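Local coordinates for sulfur oxygenase/reductase (Halothiobacillus neapolitanus, PDB 6QPA), which probably oxidises and disproportionates elemental sulfur with molecular oxygen, giving sulfite, thiosulfate and sulfide at a mononuclear iron site, at residues E23-V28 and Q47-G52; E184-N189 and G270-D275; G208-D213 and M218-T223. All coordinates share one frame; numbering follows the deposited sequence.

Overall arrangement
The three contacts spread across one chain of a 24-subunit assembly. Contact 1 is complete before the others begin, whereas both segments of contact 3 fall in the chain between the two segments of contact 2. Contact 1 sets helix 19-27 on strand 42-53 of the large antiparallel sheet. Helix 172-189 of contact 2 leads into strand 193-204 of the same sheet, and the chain then runs on into contact 3. Contacts 2 and 3 lie on opposite sides of the chain's centre, about 45 Å apart between centres. Contacts 1 and 3 come within about 12 and 10 Å of the iron, nearest side chain to metal, while contact 2 joins helices away from it, beside a neighbouring subunit.

Contact 1. Residues E23-V28 and Q47-G52; sequences ETMMKV and QLLQTG
Met25 is the residue of helix 19-27 that reaches strand 42-53, and it meets Gln47 and Leu49 there. The backbones stay well apart, with Met25 CA 9.9 Å from Gln47 CA, so it is side chains that span the distance. That of Met25 runs out almost straight through CG and SD (chi2 -170°) and bends only at the sulfur (chi3 -59°), which carries the terminal methyl over to the strand. Met25 CE then lies 4.3 Å from Leu49 CD2, one methyl against another in a loose apolar touch. The same leucine also packs on Met74 and Met76 of strand 74-82, so the thioether joins a cluster rich in methionine, and Met109 also packs on Met25. At the backbone of the same residue the approach is polar but distant: Met25 O is 4.3 Å from Gln47 NE2, too far for a hydrogen bond. Gln47 comes up from the strand fully extended, with CG anti to its backbone N (chi1 -169°) and its amide directed at the helix. Two residues apart on the strand, Gln47 and Leu49 thus face the helix from the same side of the sheet. Farther along the helix, Lys27 packs on Leu224 of a second subunit. Gln47 lies about 12 Å from the iron, side chain to metal. A helix laid on one face of a curled antiparallel sheet is characteristic of the dimeric alpha-beta barrel clan to which this family belongs.

Contact 2. Residues E184-N189 and G270-D275; sequences EWMKAN and GHVMVD
Gly270 O is gripped by Met273 N at 2.9 Å and Val274 N at 3.1 Å, closing the short helical turn that presents His271, Val272 and Asp275 to Trp185 and Met186. The heart of the contact is the six-membered part of the Trp185 indole against the carboxylate of Asp275. Trp185 CH2 is 3.3 Å from Asp275 OD2 and equally close to CG of that residue, so the ring edge points into the flat of the carboxylate; the two planes are 62° apart. With the edge over the carboxylate face, a weak electrostatic attraction may add to the packing. Both side chains have CG anti to the backbone N (chi1 -166° for Trp185 and 180° for Asp275), which puts both groups beside their carbonyl carbons and brings them together at an oblique angle. Farther round the same edge, His271 CD2 comes to 4.4 Å from Trp185 CZ3. One indole face carries Asn189 ND2, 3.4 Å above the ring plane and over its centre, where it also makes a weak bond to Trp185 O. One residue on from Trp185, Met186 SD touches Val272 CG1 at 4.4 Å.

Indole NE1 is hydrogen-bonded to Glu277 OE1, and Asp275 OD1 accepts from Leu278 N as the N-cap of helix 276-287. With an alanine here in place of Asp275, Leu278 N would probably lose its cap and a gap would open beside the indole edge. Leu307 of a third subunit packs on Trp185, and Leu278 touches Trp185, Met186 and Val272, so the end of helix 172-189 is bound to helices 271-274 and 276-287.

Contact 3. Residues G208-D213 and M218-T223; sequences GSFQLD and MKAVST
Leu212 and Ala220 mark the closest backbone approach, their CA atoms 8.7 Å apart, where an irregular loop passes the last part of helix 214-220. The loop bends at Phe210, whose backbone takes the left-handed helical conformation (phi 58°, psi 32°), and it ends at Asp213, the N-cap of that helix. On the other segment, Met218 O is held from opposite faces of its carbonyl plane: Val221 N reaches it at 3.2 Å and Ser222 OG donates to it at 2.9 Å. Ser222 N bonds to Lys219 O as well, so the chain past Ala220 is closely tied back to the helix.

The side-chain contact converges on one methyl group. Ala220 CB lies 3.9 Å from Phe210 CZ and the same distance from CE2, so it meets the far end of the ring across the bond between these atoms, obliquely to the ring. Phe210 gets there by an unusual first torsion (chi1 -145°), away from a fully staggered position. Leu212 CD1 approaches the same methyl more loosely, at 4.4 Å, and Phe100 of helix 96-101 also packs on Ala220.

Leu212 also packs on Ile207 and Pro229, while other partners come from a fourth subunit: its Arg59 packs on Phe210, and its Gly293 N is hydrogen-bonded to Gln211 OE1. Ser209 OG is hydrogen-bonded to the backbone N of Glu116, an iron ligand, and the Phe210 side chain is about 10 Å from the metal.

Between the segments themselves the contact is purely apolar: it rests on dispersion and fit around one alanine methyl, and the directional bonds lie within the helix end and towards the surroundings.

Contact 1. Residues E23-V28 and Q47-G52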
loop_
_atom_site.group_PDB
_atom_site.type_symbol
_atom_site.label_atom_id
_atom_site.label_comp_id
_atom_site.label_asym_id
_atom_site.label_seq_id
_atom_site.Cartn_x
_atom_site.Cartn_y
_atom_site.Cartn_z
ATOM N N GLU A 23 -10.773 -12.197 -36.056
ATOM C CA GLU A 23 -10.857 -13.642 -35.908
ATOM C C GLU A 23 -11.702 -14.253 -37.022
ATOM O O GLU A 23 -11.276 -15.212 -37.678
ATOM C CB GLU A 23 -11.400 -14.011 -34.527
ATOM C CG GLU A 23 -11.367 -15.509 -34.256
ATOM C CD GLU A 23 -9.946 -16.069 -34.240
ATOM O OE1 GLU A 23 -9.004 -15.312 -33.912
ATOM O OE2 GLU A 23 -9.768 -17.263 -34.568
ATOM N N THR A 24 -12.903 -13.708 -37.257
ATOM C CA THR A 24 -13.749 -14.283 -38.303
ATOM C C THR A 24 -13.179 -14.073 -39.704
ATOM O O THR A 24 -13.453 -14.888 -40.589
ATOM C CB THR A 24 -15.181 -13.721 -38.245
ATOM O OG1 THR A 24 -15.221 -12.429 -38.854
ATOM C CG2 THR A 24 -15.695 -13.635 -36.811
ATOM N N MET A 25 -12.353 -13.041 -39.914
ATOM C CA MET A 25 -11.746 -12.833 -41.228
ATOM C C MET A 25 -10.735 -13.918 -41.590
ATOM O O MET A 25 -10.593 -14.245 -42.776
ATOM C CB MET A 25 -11.069 -11.466 -41.284
ATOM C CG MET A 25 -11.969 -10.342 -41.721
ATOM S SD MET A 25 -11.015 -8.851 -42.043
ATOM C CE MET A 25 -10.238 -8.569 -40.456
ATOM N N MET A 26 -9.988 -14.455 -40.619
ATOM C CA MET A 26 -9.085 -15.551 -40.953
ATOM C C MET A 26 -9.757 -16.920 -40.896
ATOM O O MET A 26 -9.233 -17.872 -41.484
ATOM C CB MET A 26 -7.833 -15.581 -40.062
ATOM C CG MET A 26 -8.061 -15.802 -38.583
ATOM S SD MET A 26 -6.583 -15.378 -37.628
ATOM C CE MET A 26 -5.609 -16.864 -37.897
ATOM N N LYS A 27 -10.893 -17.051 -40.208
ATOM C CA LYS A 27 -11.580 -18.335 -40.122
ATOM C C LYS A 27 -12.581 -18.539 -41.259
ATOM O O LYS A 27 -12.719 -19.661 -41.764
ATOM C CB LYS A 27 -12.284 -18.470 -38.762
ATOM C CG LYS A 27 -13.736 -18.999 -38.811
ATOM C CD LYS A 27 -13.843 -20.472 -38.415
ATOM C CE LYS A 27 -15.283 -20.875 -38.066
ATOM N NZ LYS A 27 -16.271 -19.742 -38.041
ATOM N N VAL A 28 -13.285 -17.487 -41.672
ATOM C CA VAL A 28 -14.321 -17.595 -42.694
ATOM C C VAL A 28 -13.815 -17.142 -44.062
ATOM O O VAL A 28 -14.201 -17.712 -45.084
ATOM C CB VAL A 28 -15.581 -16.805 -42.269
ATOM C CG1 VAL A 28 -16.642 -16.863 -43.355
ATOM C CG2 VAL A 28 -16.145 -17.363 -40.968
ATOM N N GLN A 47 -7.382 -9.390 -50.860
ATOM C CA GLN A 47 -8.123 -9.036 -49.656
ATOM C C GLN A 47 -7.473 -7.791 -49.054
ATOM O O GLN A 47 -6.330 -7.836 -48.576
ATOM C CB GLN A 47 -8.172 -10.194 -48.658
ATOM C CG GLN A 47 -9.159 -9.943 -47.503
ATOM C CD GLN A 47 -9.133 -11.026 -46.434
ATOM O OE1 GLN A 47 -8.069 -11.406 -45.943
ATOM N NE2 GLN A 47 -10.312 -11.520 -46.061
ATOM N N LEU A 48 -8.185 -6.669 -49.112
ATOM C CA LEU A 48 -7.643 -5.384 -48.696
ATOM C C LEU A 48 -8.378 -4.906 -47.452
ATOM O O LEU A 48 -9.610 -4.819 -47.450
ATOM C CB LEU A 48 -7.784 -4.363 -49.819
ATOM C CG LEU A 48 -7.185 -4.702 -51.181
ATOM C CD1 LEU A 48 -7.495 -3.584 -52.181
ATOM C CD2 LEU A 48 -5.677 -4.873 -51.060
ATOM N N LEU A 49 -7.629 -4.600 -46.399
ATOM C CA LEU A 49 -8.183 -4.054 -45.168
ATOM C C LEU A 49 -7.765 -2.594 -45.041
ATOM O O LEU A 49 -6.578 -2.276 -45.152
ATOM C CB LEU A 49 -7.717 -4.863 -43.945
ATOM C CG LEU A 49 -8.365 -4.419 -42.631
ATOM C CD1 LEU A 49 -9.878 -4.640 -42.707
ATOM C CD2 LEU A 49 -7.769 -5.169 -41.434
ATOM N N GLN A 50 -8.723 -1.701 -44.824
ATOM C CA GLN A 50 -8.368 -0.284 -44.753
ATOM C C GLN A 50 -7.543 0.012 -43.505
ATOM O O GLN A 50 -7.835 -0.493 -42.418
ATOM C CB GLN A 50 -9.610 0.600 -44.764
ATOM C CG GLN A 50 -9.278 2.076 -44.696
ATOM C CD GLN A 50 -10.528 2.926 -44.729
ATOM O OE1 GLN A 50 -11.633 2.434 -44.511
ATOM N NE2 GLN A 50 -10.361 4.199 -45.001
ATOM N N THR A 51 -6.484 0.815 -43.678
ATOM C CA THR A 51 -5.639 1.276 -42.587
ATOM C C THR A 51 -5.726 2.773 -42.345
ATOM O O THR A 51 -5.315 3.232 -41.276
ATOM C CB THR A 51 -4.169 0.932 -42.872
ATOM O OG1 THR A 51 -3.799 1.482 -44.146
ATOM C CG2 THR A 51 -3.965 -0.572 -42.880
ATOM N N GLY A 52 -6.263 3.536 -43.292
ATOM C CA GLY A 52 -6.355 4.975 -43.119
ATOM C C GLY A 52 -6.774 5.642 -44.419
ATOM O O GLY A 52 -7.356 5.004 -45.301
#

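Contact 2. Residues E184-N189 and G270-D275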
loop_
_atom_site.group_PDB
_atom_site.type_symbol
_atom_site.label_atom_id
_atom_site.label_comp_id
_atom_site.label_asym_id
_atom_site.label_seq_id
_atom_site.Cartn_x
_atom_site.Cartn_y
_atom_site.Cartn_z
ATOM N N GLU A 184 1.909 7.288 -65.022
ATOM C CA GLU A 184 3.174 6.976 -65.670
ATOM C C GLU A 184 4.283 7.906 -65.196
ATOM O O GLU A 184 5.436 7.480 -65.047
ATOM C CB GLU A 184 3.004 7.067 -67.184
ATOM C CG GLU A 184 2.176 5.920 -67.724
ATOM C CD GLU A 184 1.958 5.991 -69.227
ATOM O OE1 GLU A 184 2.098 7.089 -69.801
ATOM O OE2 GLU A 184 1.649 4.942 -69.829
ATOM N N TRP A 185 3.965 9.191 -65.004
ATOM C CA TRP A 185 4.952 10.115 -64.458
ATOM C C TRP A 185 5.378 9.668 -63.067
ATOM O O TRP A 185 6.574 9.615 -62.754
ATOM C CB TRP A 185 4.378 11.531 -64.421
ATOM C CG TRP A 185 5.375 12.673 -64.187
ATOM C CD1 TRP A 185 5.886 13.506 -65.142
ATOM C CD2 TRP A 185 5.933 13.123 -62.934
ATOM N NE1 TRP A 185 6.721 14.442 -64.572
ATOM C CE2 TRP A 185 6.770 14.234 -63.221
ATOM C CE3 TRP A 185 5.797 12.710 -61.606
ATOM C CZ2 TRP A 185 7.486 14.931 -62.226
ATOM C CZ3 TRP A 185 6.525 13.410 -60.596
ATOM C CH2 TRP A 185 7.341 14.517 -60.927
ATOM N N MET A 186 4.403 9.312 -62.230
ATOM C CA MET A 186 4.704 8.912 -60.858
ATOM C C MET A 186 5.554 7.653 -60.815
ATOM O O MET A 186 6.526 7.588 -60.054
ATOM C CB MET A 186 3.407 8.714 -60.079
ATOM C CG MET A 186 2.658 10.019 -59.854
ATOM S SD MET A 186 1.018 9.852 -59.114
ATOM C CE MET A 186 1.434 9.156 -57.562
ATOM N N LYS A 187 5.230 6.651 -61.643
ATOM C CA LYS A 187 6.006 5.417 -61.592
ATOM C C LYS A 187 7.425 5.657 -62.074
ATOM O O LYS A 187 8.353 5.003 -61.606
ATOM C CB LYS A 187 5.336 4.298 -62.405
ATOM C CG LYS A 187 5.973 2.909 -62.213
ATOM C CD LYS A 187 4.933 1.789 -62.312
ATOM C CE LYS A 187 5.539 0.376 -62.180
ATOM N NZ LYS A 187 6.576 0.099 -63.210
ATOM N N ALA A 188 7.609 6.604 -62.987
ATOM C CA ALA A 188 8.939 6.933 -63.467
ATOM C C ALA A 188 9.730 7.800 -62.490
ATOM O O ALA A 188 10.959 7.751 -62.497
ATOM C CB ALA A 188 8.840 7.640 -64.819
ATOM N N ASN A 189 9.073 8.599 -61.652
ATOM C CA ASN A 189 9.772 9.674 -60.951
ATOM C C ASN A 189 9.619 9.707 -59.434
ATOM O O ASN A 189 10.292 10.520 -58.794
ATOM C CB ASN A 189 9.333 11.038 -61.505
ATOM C CG ASN A 189 9.807 11.255 -62.937
ATOM O OD1 ASN A 189 10.996 11.179 -63.218
ATOM N ND2 ASN A 189 8.875 11.487 -63.844
ATOM N N GLY A 270 1.331 13.097 -52.691
ATOM C CA GLY A 270 1.468 14.537 -52.534
ATOM C C GLY A 270 2.208 15.226 -53.673
ATOM O O GLY A 270 2.102 16.448 -53.814
ATOM N N HIS A 271 2.947 14.468 -54.494
ATOM C CA HIS A 271 3.668 15.072 -55.609
ATOM C C HIS A 271 2.727 15.728 -56.615
ATOM O O HIS A 271 3.154 16.644 -57.321
ATOM C CB HIS A 271 4.530 14.029 -56.342
ATOM C CG HIS A 271 5.882 13.790 -55.733
ATOM N ND1 HIS A 271 6.059 13.300 -54.456
ATOM C CD2 HIS A 271 7.126 13.950 -56.246
ATOM C CE1 HIS A 271 7.353 13.188 -54.201
ATOM N NE2 HIS A 271 8.024 13.578 -55.272
ATOM N N VAL A 272 1.458 15.304 -56.702
ATOM C CA VAL A 272 0.555 15.997 -57.624
ATOM C C VAL A 272 0.284 17.413 -57.166
ATOM O O VAL A 272 -0.277 18.201 -57.923
ATOM C CB VAL A 272 -0.801 15.296 -57.854
ATOM C CG1 VAL A 272 -0.595 13.885 -58.368
ATOM C CG2 VAL A 272 -1.691 15.314 -56.588
ATOM N N MET A 273 0.704 17.766 -55.959
ATOM C CA MET A 273 0.571 19.131 -55.504
ATOM C C MET A 273 1.896 19.851 -55.353
ATOM O O MET A 273 1.912 21.072 -55.502
ATOM C CB MET A 273 -0.206 19.192 -54.186
ATOM C CG MET A 273 -1.674 18.807 -54.359
ATOM S SD MET A 273 -2.643 18.989 -52.852
ATOM C CE MET A 273 -1.897 17.755 -51.786
ATOM N N VAL A 274 3.004 19.147 -55.084
ATOM C CA VAL A 274 4.278 19.813 -54.784
ATOM C C VAL A 274 5.329 19.645 -55.879
ATOM O O VAL A 274 6.461 20.122 -55.701
ATOM C CB VAL A 274 4.850 19.385 -53.417
ATOM C CG1 VAL A 274 3.910 19.813 -52.285
ATOM C CG2 VAL A 274 5.083 17.875 -53.367
ATOM N N ASP A 275 5.005 19.010 -57.000
ATOM C CA ASP A 275 5.862 19.048 -58.187
ATOM C C ASP A 275 5.122 19.823 -59.271
ATOM O O ASP A 275 3.982 19.488 -59.602
ATOM C CB ASP A 275 6.232 17.648 -58.679
ATOM C CG ASP A 275 7.117 17.678 -59.927
ATOM O OD1 ASP A 275 6.617 17.959 -61.048
ATOM O OD2 ASP A 275 8.330 17.424 -59.783
#

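Contact 3. Residues G208-D213 and M218-T223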
loop_
_atom_site.group_PDB
_atom_site.type_symbol
_atom_site.label_atom_id
_atom_site.label_comp_id
_atom_site.label_asym_id
_atom_site.label_seq_id
_atom_site.Cartn_x
_atom_site.Cartn_y
_atom_site.Cartn_z
ATOM N N GLY A 208 -23.925 -10.674 -55.618
ATOM C CA GLY A 208 -22.745 -10.357 -54.819
ATOM C C GLY A 208 -22.972 -9.234 -53.828
ATOM O O GLY A 208 -22.269 -9.152 -52.815
ATOM N N SER A 209 -23.956 -8.380 -54.088
ATOM C CA SER A 209 -24.311 -7.285 -53.202
ATOM C C SER A 209 -25.407 -7.664 -52.232
ATOM O O SER A 209 -25.934 -6.788 -51.537
ATOM C CB SER A 209 -24.750 -6.073 -54.023
ATOM O OG SER A 209 -23.720 -5.703 -54.910
ATOM N N PHE A 210 -25.768 -8.943 -52.182
ATOM C CA PHE A 210 -26.826 -9.416 -51.297
ATOM C C PHE A 210 -28.152 -8.691 -51.562
ATOM O O PHE A 210 -28.945 -8.448 -50.648
ATOM C CB PHE A 210 -26.399 -9.274 -49.835
ATOM C CG PHE A 210 -26.908 -10.360 -48.961
ATOM C CD1 PHE A 210 -26.455 -11.658 -49.130
ATOM C CD2 PHE A 210 -27.841 -10.096 -47.973
ATOM C CE1 PHE A 210 -26.921 -12.671 -48.324
ATOM C CE2 PHE A 210 -28.313 -11.106 -47.160
ATOM C CZ PHE A 210 -27.856 -12.395 -47.336
ATOM N N GLN A 211 -28.396 -8.314 -52.815
ATOM C CA GLN A 211 -29.614 -7.599 -53.200
ATOM C C GLN A 211 -30.561 -8.614 -53.833
ATOM O O GLN A 211 -30.576 -8.795 -55.047
ATOM C CB GLN A 211 -29.295 -6.443 -54.147
ATOM C CG GLN A 211 -28.512 -5.307 -53.490
ATOM C CD GLN A 211 -29.310 -4.502 -52.448
ATOM O OE1 GLN A 211 -28.730 -3.725 -51.691
ATOM N NE2 GLN A 211 -30.633 -4.667 -52.424
ATOM N N LEU A 212 -31.349 -9.293 -52.991
ATOM C CA LEU A 212 -32.246 -10.346 -53.454
ATOM C C LEU A 212 -33.627 -9.780 -53.800
ATOM O O LEU A 212 -33.902 -8.589 -53.627
ATOM C CB LEU A 212 -32.352 -11.455 -52.409
ATOM C CG LEU A 212 -31.016 -12.032 -51.929
ATOM C CD1 LEU A 212 -31.230 -13.129 -50.898
ATOM C CD2 LEU A 212 -30.261 -12.575 -53.108
ATOM N N ASP A 213 -34.502 -10.647 -54.339
ATOM C CA ASP A 213 -35.909 -10.313 -54.483
ATOM C C ASP A 213 -36.515 -10.145 -53.086
ATOM O O ASP A 213 -35.908 -10.561 -52.089
ATOM C CB ASP A 213 -36.630 -11.417 -55.258
ATOM C CG ASP A 213 -36.746 -12.680 -54.451
ATOM O OD1 ASP A 213 -35.693 -13.221 -54.074
ATOM O OD2 ASP A 213 -37.878 -13.118 -54.178
ATOM N N MET A 218 -36.517 -11.484 -47.090
ATOM C CA MET A 218 -37.173 -11.986 -45.886
ATOM C C MET A 218 -36.527 -13.285 -45.414
ATOM O O MET A 218 -36.156 -13.417 -44.243
ATOM C CB MET A 218 -38.664 -12.218 -46.164
ATOM C CG MET A 218 -39.495 -10.999 -46.525
ATOM S SD MET A 218 -39.443 -9.710 -45.281
ATOM C CE MET A 218 -38.325 -8.522 -46.032
ATOM N N LYS A 219 -36.372 -14.259 -46.323
ATOM C CA LYS A 219 -35.806 -15.557 -45.949
ATOM C C LYS A 219 -34.349 -15.430 -45.507
ATOM O O LYS A 219 -33.879 -16.226 -44.687
ATOM C CB LYS A 219 -35.918 -16.558 -47.113
ATOM C CG LYS A 219 -37.354 -16.981 -47.497
ATOM C CD LYS A 219 -38.128 -17.676 -46.370
ATOM C CE LYS A 219 -39.585 -17.975 -46.786
ATOM N NZ LYS A 219 -40.441 -18.455 -45.662
ATOM N N ALA A 220 -33.619 -14.450 -46.049
ATOM C CA ALA A 220 -32.212 -14.272 -45.703
ATOM C C ALA A 220 -32.025 -13.989 -44.218
ATOM O O ALA A 220 -31.001 -14.372 -43.642
ATOM C CB ALA A 220 -31.591 -13.149 -46.540
ATOM N N VAL A 221 -32.980 -13.303 -43.587
ATOM C CA VAL A 221 -32.904 -13.039 -42.155
ATOM C C VAL A 221 -33.793 -13.974 -41.338
ATOM O O VAL A 221 -33.921 -13.781 -40.132
ATOM C CB VAL A 221 -33.221 -11.568 -41.839
ATOM C CG1 VAL A 221 -32.060 -10.686 -42.241
ATOM C CG2 VAL A 221 -34.505 -11.129 -42.539
ATOM N N SER A 222 -34.426 -14.971 -41.962
ATOM C CA SER A 222 -35.172 -15.999 -41.235
ATOM C C SER A 222 -34.322 -17.231 -40.932
ATOM O O SER A 222 -34.866 -18.294 -40.613
ATOM C CB SER A 222 -36.418 -16.428 -42.020
ATOM O OG SER A 222 -37.266 -15.340 -42.313
ATOM N N THR A 223 -33.004 -17.107 -41.034
ATOM C CA THR A 223 -32.086 -18.223 -40.902
ATOM C C THR A 223 -30.782 -17.702 -40.308
ATOM O O THR A 223 -30.487 -16.502 -40.354
ATOM C CB THR A 223 -31.839 -18.898 -42.266
ATOM O OG1 THR A 223 -30.851 -19.933 -42.144
ATOM C CG2 THR A 223 -31.361 -17.880 -43.297
#